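Local coordinates for protein cytochrome C (Marichromatium purpuratum 984, PDB 5LO9) that probably oxidises thiosulfate to tetrathionate as a fused TsdBA-type thiosulfate dehydrogenase and passes the electrons between its heme c groups, at residues A396-H401 / P423-R428; T441-I446 / Q461-V466; N449-L452 / V456-T459. All coordinates share one frame; numbering follows the deposited sequence.

Interaction 1: A396-H401 / P423-R428. With HEC (heme c), chain F.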
loop_
_atom_site.group_PDB
_atom_site.type_symbol
_atom_site.label_atom_id
_atom_site.label_comp_id
_atom_site.label_asym_id
_atom_site.label_seq_id
_atom_site.Cartn_x
_atom_site.Cartn_y
_atom_site.Cartn_z
ATOM N N ALA A 396 42.588 -7.766 -1.395
ATOM C CA ALA A 396 43.225 -7.839 -2.705
ATOM C C ALA A 396 42.206 -7.611 -3.801
ATOM O O ALA A 396 42.400 -6.765 -4.686
ATOM C CB ALA A 396 43.882 -9.198 -2.886
ATOM N N LEU A 397 41.111 -8.383 -3.767
ATOM C CA LEU A 397 40.053 -8.231 -4.757
ATOM C C LEU A 397 39.537 -6.791 -4.819
ATOM O O LEU A 397 39.394 -6.220 -5.908
ATOM C CB LEU A 397 38.936 -9.201 -4.428
ATOM C CG LEU A 397 39.257 -10.654 -4.698
ATOM C CD1 LEU A 397 38.414 -11.581 -3.834
ATOM C CD2 LEU A 397 38.968 -10.954 -6.183
ATOM N N TYR A 398 39.269 -6.179 -3.652
ATOM C CA TYR A 398 38.734 -4.821 -3.616
ATOM C C TYR A 398 39.691 -3.848 -4.285
ATOM O O TYR A 398 39.273 -2.994 -5.080
ATOM C CB TYR A 398 38.454 -4.406 -2.168
ATOM C CG TYR A 398 37.895 -3.008 -2.050
ATOM C CD1 TYR A 398 36.531 -2.778 -1.921
ATOM C CD2 TYR A 398 38.722 -1.932 -2.101
ATOM C CE1 TYR A 398 36.033 -1.504 -1.866
ATOM C CE2 TYR A 398 38.234 -0.649 -2.033
ATOM C CZ TYR A 398 36.898 -0.438 -1.936
ATOM O OH TYR A 398 36.440 0.851 -1.894
ATOM N N ALA A 399 40.992 -4.004 -4.015
ATOM C CA ALA A 399 41.989 -3.134 -4.637
ATOM C C ALA A 399 42.012 -3.320 -6.133
ATOM O O ALA A 399 42.158 -2.346 -6.883
ATOM C CB ALA A 399 43.368 -3.442 -4.090
ATOM N N GLU A 400 41.831 -4.569 -6.577
ATOM C CA GLU A 400 41.818 -4.886 -8.003
ATOM C C GLU A 400 40.568 -4.345 -8.692
ATOM O O GLU A 400 40.665 -3.666 -9.717
ATOM C CB GLU A 400 41.945 -6.408 -8.214
ATOM C CG GLU A 400 43.347 -6.884 -8.649
ATOM C CD GLU A 400 43.646 -6.548 -10.144
ATOM O OE1 GLU A 400 42.766 -6.818 -11.012
ATOM O OE2 GLU A 400 44.740 -5.979 -10.443
ATOM N N HIS A 401 39.381 -4.604 -8.128
ATOM C CA HIS A 401 38.147 -4.470 -8.887
ATOM C C HIS A 401 37.159 -3.424 -8.369
ATOM O O HIS A 401 36.088 -3.287 -8.961
ATOM C CB HIS A 401 37.417 -5.813 -8.928
ATOM C CG HIS A 401 38.213 -6.956 -9.500
ATOM N ND1 HIS A 401 38.647 -6.993 -10.809
ATOM C CD2 HIS A 401 38.563 -8.149 -8.959
ATOM C CE1 HIS A 401 39.262 -8.139 -11.034
ATOM N NE2 HIS A 401 39.210 -8.864 -9.933
ATOM N N PRO A 423 30.136 5.766 -0.716
ATOM C CA PRO A 423 30.999 5.278 0.370
ATOM C C PRO A 423 30.532 3.938 0.906
ATOM O O PRO A 423 29.357 3.764 1.210
ATOM C CB PRO A 423 30.840 6.351 1.452
ATOM C CG PRO A 423 30.246 7.497 0.799
ATOM C CD PRO A 423 29.483 7.031 -0.387
ATOM N N LEU A 424 31.473 3.020 1.095
ATOM C CA LEU A 424 31.155 1.680 1.543
ATOM C C LEU A 424 31.502 1.423 2.994
ATOM O O LEU A 424 31.134 0.366 3.527
ATOM C CB LEU A 424 31.874 0.664 0.664
ATOM C CG LEU A 424 31.607 0.781 -0.830
ATOM C CD1 LEU A 424 32.299 -0.409 -1.528
ATOM C CD2 LEU A 424 30.099 0.811 -1.147
ATOM N N TRP A 425 32.254 2.312 3.618
ATOM C CA TRP A 425 32.430 2.281 5.063
ATOM C C TRP A 425 32.855 3.673 5.509
ATOM O O TRP A 425 32.943 4.608 4.706
ATOM C CB TRP A 425 33.415 1.193 5.501
ATOM C CG TRP A 425 34.847 1.320 5.010
ATOM C CD1 TRP A 425 35.835 2.058 5.578
ATOM C CD2 TRP A 425 35.449 0.655 3.882
ATOM N NE1 TRP A 425 37.008 1.912 4.878
ATOM C CE2 TRP A 425 36.801 1.060 3.832
ATOM C CE3 TRP A 425 34.974 -0.224 2.905
ATOM C CZ2 TRP A 425 37.681 0.634 2.843
ATOM C CZ3 TRP A 425 35.855 -0.650 1.918
ATOM C CH2 TRP A 425 37.200 -0.218 1.901
ATOM N N GLY A 426 33.070 3.821 6.806
ATOM C CA GLY A 426 33.338 5.126 7.347
ATOM C C GLY A 426 32.087 5.889 7.665
ATOM O O GLY A 426 30.971 5.403 7.480
ATOM N N PRO A 427 32.253 7.120 8.141
ATOM C CA PRO A 427 31.117 7.868 8.709
ATOM C C PRO A 427 30.060 8.312 7.712
ATOM O O PRO A 427 29.000 8.774 8.150
ATOM C CB PRO A 427 31.791 9.086 9.359
ATOM C CG PRO A 427 33.099 9.217 8.640
ATOM C CD PRO A 427 33.526 7.819 8.342
ATOM N N ARG A 428 30.300 8.224 6.406
ATOM C CA ARG A 428 29.290 8.604 5.426
ATOM C C ARG A 428 28.672 7.400 4.707
ATOM O O ARG A 428 28.010 7.569 3.678
ATOM C CB ARG A 428 29.891 9.569 4.417
ATOM C CG ARG A 428 30.711 10.642 5.046
ATOM C CD ARG A 428 29.928 11.513 5.935
ATOM N NE ARG A 428 28.899 12.231 5.223
ATOM C CZ ARG A 428 27.814 12.696 5.821
ATOM N NH1 ARG A 428 27.656 12.490 7.127
ATOM N NH2 ARG A 428 26.892 13.345 5.120
HETATM FE FE HEC F . 30.073 -0.576 -6.691
HETATM C CHA HEC F . 27.015 0.670 -5.559
HETATM C CHB HEC F . 30.296 -2.709 -3.931
HETATM C CHC HEC F . 32.878 -2.048 -8.089
HETATM C CHD HEC F . 30.214 1.973 -9.131
HETATM N NA HEC F . 28.874 -0.947 -5.026
HETATM C C1A HEC F . 27.710 -0.344 -4.741
HETATM C C2A HEC F . 27.136 -0.828 -3.456
HETATM C C3A HEC F . 28.083 -1.824 -2.993
HETATM C C4A HEC F . 29.136 -1.810 -4.043
HETATM C CMA HEC F . 27.969 -2.641 -1.742
HETATM C CAA HEC F . 25.867 -0.459 -2.757
HETATM C CBA HEC F . 26.231 0.020 -1.348
HETATM C CGA HEC F . 25.943 1.475 -1.101
HETATM O O1A HEC F . 25.426 2.141 -2.011
HETATM O O2A HEC F . 26.256 1.933 0.019
HETATM N NB HEC F . 31.345 -2.107 -6.109
HETATM C C1B HEC F . 31.286 -2.828 -4.997
HETATM C C2B HEC F . 32.359 -3.844 -4.912
HETATM C C3B HEC F . 33.116 -3.656 -6.145
HETATM C C4B HEC F . 32.377 -2.562 -6.818
HETATM C CMB HEC F . 32.609 -4.808 -3.810
HETATM C CAB HEC F . 34.321 -4.410 -6.641
HETATM C CBB HEC F . 33.913 -5.857 -6.772
HETATM N NC HEC F . 31.326 -0.120 -8.303
HETATM C C1C HEC F . 32.381 -0.820 -8.696
HETATM C C2C HEC F . 33.099 -0.222 -9.833
HETATM C C3C HEC F . 32.328 0.965 -10.148
HETATM C C4C HEC F . 31.258 0.936 -9.117
HETATM C CMC HEC F . 34.344 -0.738 -10.477
HETATM C CAC HEC F . 32.542 2.040 -11.182
HETATM C CBC HEC F . 32.717 1.609 -12.599
HETATM N ND HEC F . 28.831 1.005 -7.249
HETATM C C1D HEC F . 29.043 1.888 -8.236
HETATM C C2D HEC F . 27.915 2.850 -8.359
HETATM C C3D HEC F . 26.978 2.452 -7.323
HETATM C C4D HEC F . 27.641 1.299 -6.699
HETATM C CMD HEC F . 27.736 3.972 -9.315
HETATM C CAD HEC F . 25.679 3.107 -7.007
HETATM C CBD HEC F . 24.698 2.655 -8.086
HETATM C CGD HEC F . 23.776 3.781 -8.538
HETATM O O1D HEC F . 23.876 4.940 -8.098
HETATM O O2D HEC F . 22.923 3.520 -9.392
#
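The hydroxyl of Tyr398 is hydrogen-bonded to the carbonyl O of Gly407, just past the axial ligand His406, and the ring that carries it spans from helix 391-401 to the loop residues Leu424 and Trp425. With CG set opposite the backbone N (chi1 -180°), the phenol reaches straight out from the helix, and this one side chain makes the contact. Trp425 comes to it from the opposite direction: its CH2 lies over one face of the phenol, 3.9 Å from Tyr398 CZ and displaced toward the rim. The two six-membered rings, with centroids 5.3 Å apart and planes at 53°, form an oblique aromatic pair. Leu424 meets a different part of the tyrosine, its CD1 lying in the plane of the ring at the edge, 3.9 Å from Tyr398 CE1. The two methyls of Leu424 share the work of reaching the heme: CD1 sits 3.9 Å from CHB of the heme, and CD2 lies 3.8 Å from its C3A. Behind this layer, Trp425 stacks on His473, while Arg475 donates to the carbonyl O of Leu424. On the helix side, CB of His401 is 4.1 Å from the heme thioether carbon CAB. The arrangement is as in the heme pocket of class I cytochrome c domains, where a helix leads into the Cys-X-X-Cys-His motif, here Cys402, Cys405 and His406.

Interaction 2: T441-I446 / Q461-V466. With HEC (heme c), chain F.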
loop_
_atom_site.group_PDB
_atom_site.type_symbol
_atom_site.label_atom_id
_atom_site.label_comp_id
_atom_site.label_asym_id
_atom_site.label_seq_id
_atom_site.Cartn_x
_atom_site.Cartn_y
_atom_site.Cartn_z
ATOM N N THR A 441 24.351 -10.825 2.903
ATOM C CA THR A 441 23.548 -9.927 2.096
ATOM C C THR A 441 24.408 -9.143 1.113
ATOM O O THR A 441 24.080 -9.061 -0.073
ATOM C CB THR A 441 22.769 -8.999 2.998
ATOM O OG1 THR A 441 21.897 -9.783 3.802
ATOM C CG2 THR A 441 21.970 -8.062 2.186
ATOM N N ALA A 442 25.511 -8.557 1.583
ATOM C CA ALA A 442 26.364 -7.798 0.681
ATOM C C ALA A 442 27.043 -8.710 -0.327
ATOM O O ALA A 442 27.283 -8.313 -1.475
ATOM C CB ALA A 442 27.395 -7.010 1.462
ATOM N N ALA A 443 27.363 -9.932 0.068
ATOM C CA ALA A 443 27.972 -10.827 -0.905
ATOM C C ALA A 443 27.004 -11.116 -2.031
ATOM O O ALA A 443 27.383 -11.161 -3.209
ATOM C CB ALA A 443 28.410 -12.122 -0.240
ATOM N N ALA A 444 25.735 -11.298 -1.698
ATOM C CA ALA A 444 24.789 -11.567 -2.757
ATOM C C ALA A 444 24.602 -10.348 -3.648
ATOM O O ALA A 444 24.495 -10.474 -4.872
ATOM C CB ALA A 444 23.484 -12.012 -2.153
ATOM N N PHE A 445 24.580 -9.157 -3.069
ATOM C CA PHE A 445 24.485 -7.979 -3.908
ATOM C C PHE A 445 25.658 -7.907 -4.861
ATOM O O PHE A 445 25.479 -7.711 -6.071
ATOM C CB PHE A 445 24.437 -6.728 -3.063
ATOM C CG PHE A 445 24.488 -5.465 -3.872
ATOM C CD1 PHE A 445 23.399 -5.059 -4.590
ATOM C CD2 PHE A 445 25.630 -4.689 -3.899
ATOM C CE1 PHE A 445 23.431 -3.885 -5.323
ATOM C CE2 PHE A 445 25.672 -3.530 -4.630
ATOM C CZ PHE A 445 24.560 -3.124 -5.348
ATOM N N ILE A 446 26.867 -8.071 -4.319
ATOM C CA ILE A 446 28.094 -7.883 -5.091
ATOM C C ILE A 446 28.194 -8.898 -6.237
ATOM O O ILE A 446 28.448 -8.534 -7.405
ATOM C CB ILE A 446 29.314 -7.962 -4.154
ATOM C CG1 ILE A 446 29.445 -6.660 -3.346
ATOM C CG2 ILE A 446 30.604 -8.306 -4.941
ATOM C CD1 ILE A 446 30.289 -6.790 -2.101
ATOM N N GLN A 461 32.661 -17.167 -4.093
ATOM C CA GLN A 461 33.672 -17.066 -3.052
ATOM C C GLN A 461 34.355 -15.699 -3.087
ATOM O O GLN A 461 34.599 -15.094 -2.038
ATOM C CB GLN A 461 34.697 -18.194 -3.205
ATOM C CG GLN A 461 35.713 -18.270 -2.059
ATOM C CD GLN A 461 35.105 -18.767 -0.746
ATOM O OE1 GLN A 461 34.604 -19.901 -0.677
ATOM N NE2 GLN A 461 35.123 -17.913 0.296
ATOM N N GLU A 462 34.655 -15.179 -4.279
ATOM C CA GLU A 462 35.246 -13.851 -4.331
ATOM C C GLU A 462 34.268 -12.841 -3.730
ATOM O O GLU A 462 34.653 -11.978 -2.931
ATOM C CB GLU A 462 35.624 -13.480 -5.777
ATOM C CG GLU A 462 36.829 -14.244 -6.360
ATOM C CD GLU A 462 36.975 -14.180 -7.894
ATOM O OE1 GLU A 462 36.153 -13.589 -8.600
ATOM O OE2 GLU A 462 37.888 -14.823 -8.424
ATOM N N ALA A 463 32.984 -12.962 -4.067
ATOM C CA ALA A 463 32.000 -12.051 -3.503
ATOM C C ALA A 463 31.966 -12.148 -1.993
ATOM O O ALA A 463 31.937 -11.124 -1.304
ATOM C CB ALA A 463 30.615 -12.351 -4.068
ATOM N N TRP A 464 31.982 -13.373 -1.459
ATOM C CA TRP A 464 32.040 -13.545 -0.010
ATOM C C TRP A 464 33.275 -12.886 0.601
ATOM O O TRP A 464 33.191 -12.243 1.651
ATOM C CB TRP A 464 32.065 -15.018 0.355
ATOM C CG TRP A 464 30.782 -15.754 0.275
ATOM C CD1 TRP A 464 30.412 -16.649 -0.670
ATOM C CD2 TRP A 464 29.707 -15.675 1.206
ATOM N NE1 TRP A 464 29.169 -17.144 -0.389
ATOM C CE2 TRP A 464 28.714 -16.555 0.762
ATOM C CE3 TRP A 464 29.485 -14.934 2.381
ATOM C CZ2 TRP A 464 27.509 -16.709 1.437
ATOM C CZ3 TRP A 464 28.307 -15.093 3.040
ATOM C CH2 TRP A 464 27.328 -15.977 2.573
ATOM N N ASP A 465 34.444 -13.067 -0.007
ATOM C CA ASP A 465 35.643 -12.483 0.583
ATOM C C ASP A 465 35.593 -10.952 0.527
ATOM O O ASP A 465 35.940 -10.285 1.510
ATOM C CB ASP A 465 36.898 -13.051 -0.091
ATOM C CG ASP A 465 37.046 -14.582 0.136
ATOM O OD1 ASP A 465 36.468 -15.119 1.113
ATOM O OD2 ASP A 465 37.736 -15.268 -0.662
ATOM N N VAL A 466 35.158 -10.362 -0.599
ATOM C CA VAL A 466 35.133 -8.896 -0.662
ATOM C C VAL A 466 34.095 -8.346 0.297
ATOM O O VAL A 466 34.263 -7.251 0.854
ATOM C CB VAL A 466 34.861 -8.344 -2.065
ATOM C CG1 VAL A 466 35.345 -6.896 -2.097
ATOM C CG2 VAL A 466 35.586 -9.079 -3.078
HETATM FE FE HEC F . 30.073 -0.576 -6.691
HETATM C CHA HEC F . 27.015 0.670 -5.559
HETATM C CHB HEC F . 30.296 -2.709 -3.931
HETATM C CHC HEC F . 32.878 -2.048 -8.089
HETATM C CHD HEC F . 30.214 1.973 -9.131
HETATM N NA HEC F . 28.874 -0.947 -5.026
HETATM C C1A HEC F . 27.710 -0.344 -4.741
HETATM C C2A HEC F . 27.136 -0.828 -3.456
HETATM C C3A HEC F . 28.083 -1.824 -2.993
HETATM C C4A HEC F . 29.136 -1.810 -4.043
HETATM C CMA HEC F . 27.969 -2.641 -1.742
HETATM C CAA HEC F . 25.867 -0.459 -2.757
HETATM C CBA HEC F . 26.231 0.020 -1.348
HETATM C CGA HEC F . 25.943 1.475 -1.101
HETATM O O1A HEC F . 25.426 2.141 -2.011
HETATM O O2A HEC F . 26.256 1.933 0.019
HETATM N NB HEC F . 31.345 -2.107 -6.109
HETATM C C1B HEC F . 31.286 -2.828 -4.997
HETATM C C2B HEC F . 32.359 -3.844 -4.912
HETATM C C3B HEC F . 33.116 -3.656 -6.145
HETATM C C4B HEC F . 32.377 -2.562 -6.818
HETATM C CMB HEC F . 32.609 -4.808 -3.810
HETATM C CAB HEC F . 34.321 -4.410 -6.641
HETATM C CBB HEC F . 33.913 -5.857 -6.772
HETATM N NC HEC F . 31.326 -0.120 -8.303
HETATM C C1C HEC F . 32.381 -0.820 -8.696
HETATM C C2C HEC F . 33.099 -0.222 -9.833
HETATM C C3C HEC F . 32.328 0.965 -10.148
HETATM C C4C HEC F . 31.258 0.936 -9.117
HETATM C CMC HEC F . 34.344 -0.738 -10.477
HETATM C CAC HEC F . 32.542 2.040 -11.182
HETATM C CBC HEC F . 32.717 1.609 -12.599
HETATM N ND HEC F . 28.831 1.005 -7.249
HETATM C C1D HEC F . 29.043 1.888 -8.236
HETATM C C2D HEC F . 27.915 2.850 -8.359
HETATM C C3D HEC F . 26.978 2.452 -7.323
HETATM C C4D HEC F . 27.641 1.299 -6.699
HETATM C CMD HEC F . 27.736 3.972 -9.315
HETATM C CAD HEC F . 25.679 3.107 -7.007
HETATM C CBD HEC F . 24.698 2.655 -8.086
HETATM C CGD HEC F . 23.776 3.781 -8.538
HETATM O O1D HEC F . 23.876 4.940 -8.098
HETATM O O2D HEC F . 22.923 3.520 -9.392
#
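Ala443 and Ala463 bring together helices 439-449 and 460-470 of a cytochrome c fold, the first leading to the axial methionine and the second following the methionine loop. The short segments pass at 8.1 Å with their directions 130° apart, and small residues at the crossing permit this closeness. Apolar contacts do the joining. The Ala443 and Ala463 CB atoms are 4.4 Å from each other, and Ile446 adds its CG2 branch, 4.1 Å from Ala463 CB. A CH-pi contact comes next: Ala443 CB sits over one face of the Trp464 indole, 4.3 Å from the centroid of the six-membered ring. Polar groups stay on the far side of helix 460-470, where Gln461 NE2 donates to Asp465 OD1 at 3.2 Å, one turn along, from above the carboxylate plane; Asp465 also forms a salt bridge with Arg393 of helix 391-401. Toward the heme, Phe445 brings CE2 close to C2A and C3A of the pyrrole that carries methyl CMA. The CG1 and CD1 arm of Ile446 is turned beside its backbone N (chi1 -76°), reaching past the crossing to the porphyrin rim. There the heme methyl CMB is shared by both helices, 3.5 Å from Ile446 CD1 and 3.8 Å from Val466 CG1.

Interaction 3: N449-L452 / V456-T459. With HEC (heme c), chain F.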
loop_
_atom_site.group_PDB
_atom_site.type_symbol
_atom_site.label_atom_id
_atom_site.label_comp_id
_atom_site.label_asym_id
_atom_site.label_seq_id
_atom_site.Cartn_x
_atom_site.Cartn_y
_atom_site.Cartn_z
ATOM N N ASN A 449 25.871 -7.798 -8.917
ATOM C CA ASN A 449 25.716 -6.423 -9.366
ATOM C C ASN A 449 26.987 -5.613 -9.406
ATOM O O ASN A 449 26.959 -4.508 -9.973
ATOM C CB ASN A 449 24.701 -5.698 -8.487
ATOM C CG ASN A 449 23.339 -6.286 -8.645
ATOM O OD1 ASN A 449 22.715 -6.160 -9.697
ATOM N ND2 ASN A 449 22.888 -6.987 -7.635
ATOM N N MET A 450 28.100 -6.126 -8.875
ATOM C CA MET A 450 29.309 -5.317 -8.878
ATOM C C MET A 450 30.503 -6.137 -9.345
ATOM O O MET A 450 30.695 -7.276 -8.902
ATOM C CB MET A 450 29.632 -4.736 -7.500
ATOM C CG MET A 450 28.687 -3.632 -7.095
ATOM S SD MET A 450 28.961 -2.105 -7.983
ATOM C CE MET A 450 27.292 -1.591 -8.340
ATOM N N PRO A 451 31.372 -5.547 -10.161
ATOM C CA PRO A 451 31.339 -4.140 -10.585
ATOM C C PRO A 451 30.187 -3.706 -11.459
ATOM O O PRO A 451 29.717 -4.495 -12.252
ATOM C CB PRO A 451 32.623 -3.985 -11.372
ATOM C CG PRO A 451 33.523 -4.994 -10.813
ATOM C CD PRO A 451 32.619 -6.190 -10.555
ATOM N N LEU A 452 29.833 -2.423 -11.336
ATOM C CA LEU A 452 28.701 -1.807 -12.029
ATOM C C LEU A 452 28.496 -2.336 -13.439
ATOM O O LEU A 452 27.426 -2.864 -13.768
ATOM C CB LEU A 452 28.931 -0.303 -12.085
ATOM C CG LEU A 452 27.847 0.532 -12.688
ATOM C CD1 LEU A 452 26.641 0.548 -11.765
ATOM C CD2 LEU A 452 28.456 1.909 -12.922
ATOM N N VAL A 456 33.646 -7.572 -15.590
ATOM C CA VAL A 456 34.137 -8.490 -14.574
ATOM C C VAL A 456 32.939 -9.014 -13.805
ATOM O O VAL A 456 32.072 -8.235 -13.400
ATOM C CB VAL A 456 35.109 -7.774 -13.609
ATOM C CG1 VAL A 456 35.656 -8.751 -12.602
ATOM C CG2 VAL A 456 36.227 -7.068 -14.398
ATOM N N ARG A 457 32.917 -10.312 -13.531
ATOM C CA ARG A 457 31.892 -10.845 -12.642
ATOM C C ARG A 457 32.530 -11.842 -11.691
ATOM O O ARG A 457 33.040 -12.876 -12.123
ATOM C CB ARG A 457 30.746 -11.476 -13.436
ATOM C CG ARG A 457 29.613 -10.465 -13.822
ATOM C CD ARG A 457 28.830 -9.960 -12.612
ATOM N NE ARG A 457 27.877 -8.872 -12.849
ATOM C CZ ARG A 457 28.152 -7.571 -12.736
ATOM N NH1 ARG A 457 29.369 -7.157 -12.415
ATOM N NH2 ARG A 457 27.193 -6.671 -12.932
ATOM N N LEU A 458 32.487 -11.520 -10.399
ATOM C CA LEU A 458 33.133 -12.322 -9.376
ATOM C C LEU A 458 32.434 -13.648 -9.154
ATOM O O LEU A 458 31.233 -13.791 -9.369
ATOM C CB LEU A 458 33.173 -11.572 -8.066
ATOM C CG LEU A 458 33.713 -10.138 -8.137
ATOM C CD1 LEU A 458 33.796 -9.526 -6.758
ATOM C CD2 LEU A 458 35.070 -10.124 -8.707
ATOM N N THR A 459 33.221 -14.630 -8.720
ATOM C CA THR A 459 32.703 -15.894 -8.245
ATOM C C THR A 459 32.036 -15.701 -6.891
ATOM O O THR A 459 32.282 -14.711 -6.189
ATOM C CB THR A 459 33.829 -16.916 -8.110
ATOM O OG1 THR A 459 34.786 -16.458 -7.146
ATOM C CG2 THR A 459 34.539 -17.111 -9.440
HETATM FE FE HEC F . 30.073 -0.576 -6.691
HETATM C CHA HEC F . 27.015 0.670 -5.559
HETATM C CHB HEC F . 30.296 -2.709 -3.931
HETATM C CHC HEC F . 32.878 -2.048 -8.089
HETATM C CHD HEC F . 30.214 1.973 -9.131
HETATM N NA HEC F . 28.874 -0.947 -5.026
HETATM C C1A HEC F . 27.710 -0.344 -4.741
HETATM C C2A HEC F . 27.136 -0.828 -3.456
HETATM C C3A HEC F . 28.083 -1.824 -2.993
HETATM C C4A HEC F . 29.136 -1.810 -4.043
HETATM C CMA HEC F . 27.969 -2.641 -1.742
HETATM C CAA HEC F . 25.867 -0.459 -2.757
HETATM C CBA HEC F . 26.231 0.020 -1.348
HETATM C CGA HEC F . 25.943 1.475 -1.101
HETATM O O1A HEC F . 25.426 2.141 -2.011
HETATM O O2A HEC F . 26.256 1.933 0.019
HETATM N NB HEC F . 31.345 -2.107 -6.109
HETATM C C1B HEC F . 31.286 -2.828 -4.997
HETATM C C2B HEC F . 32.359 -3.844 -4.912
HETATM C C3B HEC F . 33.116 -3.656 -6.145
HETATM C C4B HEC F . 32.377 -2.562 -6.818
HETATM C CMB HEC F . 32.609 -4.808 -3.810
HETATM C CAB HEC F . 34.321 -4.410 -6.641
HETATM C CBB HEC F . 33.913 -5.857 -6.772
HETATM N NC HEC F . 31.326 -0.120 -8.303
HETATM C C1C HEC F . 32.381 -0.820 -8.696
HETATM C C2C HEC F . 33.099 -0.222 -9.833
HETATM C C3C HEC F . 32.328 0.965 -10.148
HETATM C C4C HEC F . 31.258 0.936 -9.117
HETATM C CMC HEC F . 34.344 -0.738 -10.477
HETATM C CAC HEC F . 32.542 2.040 -11.182
HETATM C CBC HEC F . 32.717 1.609 -12.599
HETATM N ND HEC F . 28.831 1.005 -7.249
HETATM C C1D HEC F . 29.043 1.888 -8.236
HETATM C C2D HEC F . 27.915 2.850 -8.359
HETATM C C3D HEC F . 26.978 2.452 -7.323
HETATM C C4D HEC F . 27.641 1.299 -6.699
HETATM C CMD HEC F . 27.736 3.972 -9.315
HETATM C CAD HEC F . 25.679 3.107 -7.007
HETATM C CBD HEC F . 24.698 2.655 -8.086
HETATM C CGD HEC F . 23.776 3.781 -8.538
HETATM O O1D HEC F . 23.876 4.940 -8.098
HETATM O O2D HEC F . 22.923 3.520 -9.392
HETATM O O HOH W 1 30.391 -9.720 -9.708
#
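Between helices 439-449 and 460-470 the chain doubles back on itself, with Pro451 following a cis peptide bond and lying nearest Val456, their CA atoms 6.5 Å apart. The pyrrolidine touches that residue directly, CD of Pro451 standing 4.2 Å from Val456 CB. Arg457 starts off pointing away from the neighbouring segment, but its chain bends at chi2 (-68°) and carries the guanidinium back over it. NH1 then gives Pro451 O a nearly straight hydrogen bond of 2.7 Å (174° at the hydrogen); the carbonyl O lies in the guanidinium plane, while the donor is tilted 21° from the plane of the carbonyl. NH2 adds a weak bond to the same oxygen, and NH1 another weak one to Val456 O, so one planar group ties both segments of the loop. The peptide linking Asn449 to Met450 lies over a face of the guanidinium. This is the methionine loop of a class I cytochrome c: Met450 SD binds the heme iron at 2.3 Å, and His406 supplies the other axial ligand. With CG beside the backbone N and further bends at chi2 and chi3, the methionine chain lies over the porphyrin, with CB near pyrrole nitrogen NB and CE over the ND side. A water lies between Met450 O (2.6 Å) and Leu458 N (2.8 Å); it accepts from Leu458 N and is placed to bridge to Met450 O. Apolar groups line the heme rim on either side of the proline. Leu458 CD1 lies 3.7 Å from the heme carbon CBB, while CB of Leu452 packs 3.9 Å from CHD, and the side chain of Leu452 also touches Cys124, which carries a different heme.

Overall arrangement
All three contacts surround one heme c, whose iron is bound by His406 and Met450. Interaction 3 is nested inside the loop that interaction 2 closes, and Leu458 links them, its CD1 lying 3.9 Å from Ile446 CG2. Interaction 1 precedes both in the chain; it meets interaction 2 where Leu397 CB packs 3.6 Å from Val466 CG2, and interaction 3 where the ring of His401 lies against Val456 and Leu458. The pocket also faces its neighbours: the side chain of Leu452 comes within about 4 Å of a second heme and Thr441 touches another, consistent with electron transfer between hemes. Bound thiosulfate lies about 14 Å from the side chain of Leu424.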